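Local coordinates for protein molinate hydrolase (Gulosibacter molinativorax, PDB 4UB9) that probably hydrolyses the thiocarbamate herbicide molinate, as a zinc-binding enzyme of the amidohydrolase family, at residues T140-W145 against R167-G172. Residues are numbered along the deposited sequence; the frame is centred on the assembly and turned at random.
Sequences TVFDTW and RIFFAG
Val141 and Asp143 of strand 138-143 zip onto strand 167-170 in parallel pairing. Val141 N gives to Arg167 O (2.8 Å) and Val141 O receives Phe169 N; Asp143 N then gives to Phe169 O, and Asp143 O takes Ala171 N (3.0 Å), carrying the ladder just past the strand. On one face, the rings of Phe142 and Phe169 lie side by side with planes 29° apart, slid so far that they barely overlap; CE1 of Phe142 meets CD2 of Phe169 at 3.6 Å. The methyl CG2 of Thr140 rests at the edge of the Phe169 ring, 3.9 Å from CE2. Thr140 OG1 accepts a bent bond from Arg167 NH1 (2.7 Å, 132° at the hydrogen), lying in the guanidinium plane. A bend at chi3 turns the guanidinium edge to Thr140 OG1, and salt bridges to Asp446 and Glu470 hold that head from outside. On the other face CG2 of Val141 packs against CG1 of Ile168 at 3.9 Å. Beyond the strands Asp143 organises the loop: with CG anti to its backbone N (chi1 -178°), OD1 accepts Trp145 N in an Asx turn and also receives a water that accepts from Gly172 N (2.9 Å), bridging the loops that follow the two strands. OD2 is gripped by Asn146 and Leu100 N. Thr144, next in the chain, has its side chain about 7 Å from the bound zinc, so these strand ends approach the metal site. Strands 138-143 and 167-170, with helix 148-159 between them, form a beta-alpha-beta unit of the TIM-barrel-like amidohydrolase fold: the helix packs on Ile168 and Phe170, helix 122-135 touches Val141 and Ile168, and strand 88-95 continues the sheet beyond 138-143.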
ATOM      1  N   THR A 140      17.182  36.666 -11.463  1.00 36.89           N
ATOM      2  CA  THR A 140      16.891  35.748 -12.587  1.00 37.83           C
ATOM      3  C   THR A 140      16.814  34.303 -12.128  1.00 37.23           C
ATOM      4  O   THR A 140      17.726  33.806 -11.460  1.00 36.54           O
ATOM      5  CB  THR A 140      17.934  35.851 -13.709  1.00 42.24           C
ATOM      6  OG1 THR A 140      18.001  37.208 -14.166  1.00 38.44           O
ATOM      7  CG2 THR A 140      17.572  34.956 -14.885  1.00 39.73           C
ATOM      8  N   VAL A 141      15.696  33.645 -12.472  1.00 33.75           N
ATOM      9  CA  VAL A 141      15.546  32.232 -12.203  1.00 31.09           C
ATOM     10  C   VAL A 141      15.366  31.413 -13.473  1.00 30.43           C
ATOM     11  O   VAL A 141      14.671  31.812 -14.405  1.00 30.28           O
ATOM     12  CB  VAL A 141      14.373  31.903 -11.236  1.00 31.38           C
ATOM     13  CG1 VAL A 141      14.651  32.463  -9.852  1.00 33.05           C
ATOM     14  CG2 VAL A 141      13.056  32.397 -11.767  1.00 29.37           C
ATOM     15  N   PHE A 142      15.964  30.240 -13.455  1.00 28.59           N
ATOM     16  CA  PHE A 142      15.830  29.262 -14.536  1.00 28.29           C
ATOM     17  C   PHE A 142      15.047  28.102 -14.023  1.00 30.10           C
ATOM     18  O   PHE A 142      15.517  27.314 -13.177  1.00 29.74           O
ATOM     19  CB  PHE A 142      17.200  28.833 -15.014  1.00 28.41           C
ATOM     20  CG  PHE A 142      17.915  29.913 -15.728  1.00 28.03           C
ATOM     21  CD1 PHE A 142      17.711  30.133 -17.073  1.00 29.52           C
ATOM     22  CD2 PHE A 142      18.763  30.764 -15.049  1.00 30.78           C
ATOM     23  CE1 PHE A 142      18.374  31.164 -17.756  1.00 28.58           C
ATOM     24  CE2 PHE A 142      19.412  31.789 -15.711  1.00 29.37           C
ATOM     25  CZ  PHE A 142      19.217  31.985 -17.072  1.00 27.80           C
ATOM     26  N   ASP A 143      13.820  28.021 -14.516  1.00 32.98           N
ATOM     27  CA  ASP A 143      12.872  26.979 -14.132  1.00 33.42           C
ATOM     28  C   ASP A 143      12.933  25.791 -15.097  1.00 35.59           C
ATOM     29  O   ASP A 143      12.632  25.883 -16.268  1.00 38.07           O
ATOM     30  CB  ASP A 143      11.457  27.526 -14.055  1.00 33.87           C
ATOM     31  CG  ASP A 143      10.437  26.469 -13.608  1.00 36.76           C
ATOM     32  OD1 ASP A 143      10.437  25.328 -14.167  1.00 38.14           O
ATOM     33  OD2 ASP A 143       9.595  26.786 -12.732  1.00 37.31           O
ATOM     34  N   THR A 144      13.258  24.667 -14.522  1.00 33.65           N
ATOM     35  CA  THR A 144      13.725  23.479 -15.233  1.00 33.37           C
ATOM     36  C   THR A 144      12.638  22.386 -15.360  1.00 33.15           C
ATOM     37  O   THR A 144      12.791  21.384 -16.052  1.00 35.25           O
ATOM     38  CB  THR A 144      14.953  23.041 -14.424  1.00 35.72           C
ATOM     39  OG1 THR A 144      16.143  23.551 -15.050  1.00 39.30           O
ATOM     40  CG2 THR A 144      15.033  21.668 -14.212  1.00 33.11           C
ATOM     41  N   TRP A 145      11.531  22.612 -14.675  1.00 30.59           N
ATOM     42  CA  TRP A 145      10.375  21.733 -14.712  1.00 34.56           C
ATOM     43  C   TRP A 145       9.164  22.417 -14.096  1.00 36.31           C
ATOM     44  O   TRP A 145       9.150  22.796 -12.924  1.00 35.86           O
ATOM     45  CB  TRP A 145      10.583  20.404 -13.975  1.00 35.01           C
ATOM     46  CG  TRP A 145       9.346  19.482 -14.073  1.00 35.90           C
ATOM     47  CD1 TRP A 145       8.994  18.707 -15.130  1.00 38.09           C
ATOM     48  CD2 TRP A 145       8.333  19.300 -13.103  1.00 36.40           C
ATOM     49  NE1 TRP A 145       7.834  18.043 -14.876  1.00 35.47           N
ATOM     50  CE2 TRP A 145       7.415  18.373 -13.624  1.00 38.13           C
ATOM     51  CE3 TRP A 145       8.124  19.809 -11.832  1.00 39.69           C
ATOM     52  CZ2 TRP A 145       6.300  17.950 -12.921  1.00 39.43           C
ATOM     53  CZ3 TRP A 145       7.023  19.401 -11.135  1.00 42.37           C
ATOM     54  CH2 TRP A 145       6.115  18.483 -11.684  1.00 43.20           C
ATOM     55  N   ARG A 167      12.999  37.598 -12.947  1.00 37.20           N
ATOM     56  CA  ARG A 167      12.659  37.236 -14.306  1.00 37.88           C
ATOM     57  C   ARG A 167      12.875  35.728 -14.470  1.00 34.00           C
ATOM     58  O   ARG A 167      13.736  35.097 -13.826  1.00 34.02           O
ATOM     59  CB  ARG A 167      13.365  38.047 -15.374  1.00 37.58           C
ATOM     60  CG  ARG A 167      14.756  37.632 -15.715  1.00 39.88           C
ATOM     61  CD  ARG A 167      15.298  38.462 -16.882  1.00 36.66           C
ATOM     62  NE  ARG A 167      15.398  39.864 -16.525  1.00 38.75           N
ATOM     63  CZ  ARG A 167      16.235  40.391 -15.629  1.00 39.89           C
ATOM     64  NH1 ARG A 167      17.131  39.654 -14.981  1.00 43.58           N
ATOM     65  NH2 ARG A 167      16.191  41.701 -15.386  1.00 45.39           N
ATOM     66  N   ILE A 168      12.032  35.180 -15.307  1.00 34.88           N
ATOM     67  CA  ILE A 168      11.934  33.760 -15.523  1.00 34.24           C
ATOM     68  C   ILE A 168      12.319  33.359 -16.920  1.00 33.13           C
ATOM     69  O   ILE A 168      11.892  33.950 -17.899  1.00 37.09           O
ATOM     70  CB  ILE A 168      10.503  33.289 -15.335  1.00 36.57           C
ATOM     71  CG1 ILE A 168      10.018  33.609 -13.938  1.00 39.39           C
ATOM     72  CG2 ILE A 168      10.409  31.772 -15.548  1.00 38.70           C
ATOM     73  CD1 ILE A 168       8.539  33.346 -13.756  1.00 41.94           C
ATOM     74  N   PHE A 169      13.105  32.306 -16.983  1.00 36.42           N
ATOM     75  CA  PHE A 169      13.280  31.518 -18.201  1.00 35.37           C
ATOM     76  C   PHE A 169      12.982  30.061 -17.892  1.00 33.69           C
ATOM     77  O   PHE A 169      13.351  29.565 -16.844  1.00 30.07           O
ATOM     78  CB  PHE A 169      14.694  31.672 -18.745  1.00 34.93           C
ATOM     79  CG  PHE A 169      15.031  33.078 -19.068  1.00 32.48           C
ATOM     80  CD1 PHE A 169      14.440  33.729 -20.145  1.00 32.51           C
ATOM     81  CD2 PHE A 169      15.940  33.784 -18.254  1.00 34.79           C
ATOM     82  CE1 PHE A 169      14.729  35.072 -20.439  1.00 29.69           C
ATOM     83  CE2 PHE A 169      16.221  35.114 -18.528  1.00 33.16           C
ATOM     84  CZ  PHE A 169      15.627  35.760 -19.627  1.00 31.20           C
ATOM     85  N   PHE A 170      12.337  29.373 -18.835  1.00 35.26           N
ATOM     86  CA  PHE A 170      11.879  28.025 -18.554  1.00 31.91           C
ATOM     87  C   PHE A 170      12.099  26.966 -19.643  1.00 34.12           C
ATOM     88  O   PHE A 170      12.246  27.272 -20.812  1.00 28.92           O
ATOM     89  CB  PHE A 170      10.434  28.078 -18.131  1.00 34.10           C
ATOM     90  CG  PHE A 170       9.523  28.574 -19.182  1.00 30.73           C
ATOM     91  CD1 PHE A 170       9.185  27.766 -20.253  1.00 29.79           C
ATOM     92  CD2 PHE A 170       8.956  29.817 -19.086  1.00 27.71           C
ATOM     93  CE1 PHE A 170       8.308  28.231 -21.228  1.00 30.96           C
ATOM     94  CE2 PHE A 170       8.080  30.287 -20.045  1.00 28.32           C
ATOM     95  CZ  PHE A 170       7.742  29.502 -21.118  1.00 28.80           C
ATOM     96  N   ALA A 171      12.138  25.720 -19.199  1.00 32.32           N
ATOM     97  CA  ALA A 171      12.151  24.540 -20.075  1.00 33.75           C
ATOM     98  C   ALA A 171      10.779  24.046 -20.430  1.00 33.05           C
ATOM     99  O   ALA A 171      10.608  23.312 -21.401  1.00 37.71           O
ATOM    100  CB  ALA A 171      12.871  23.385 -19.400  1.00 33.63           C
ATOM    101  N   GLY A 172       9.826  24.343 -19.571  1.00 33.16           N
ATOM    102  CA  GLY A 172       8.513  23.670 -19.572  1.00 34.09           C
ATOM    103  C   GLY A 172       8.664  22.338 -18.863  1.00 35.64           C
ATOM    104  O   GLY A 172       9.103  22.267 -17.712  1.00 35.53           O
TER
HETATM  105  O   HOH W   1       9.856  25.000 -16.755  1.00 28.97           O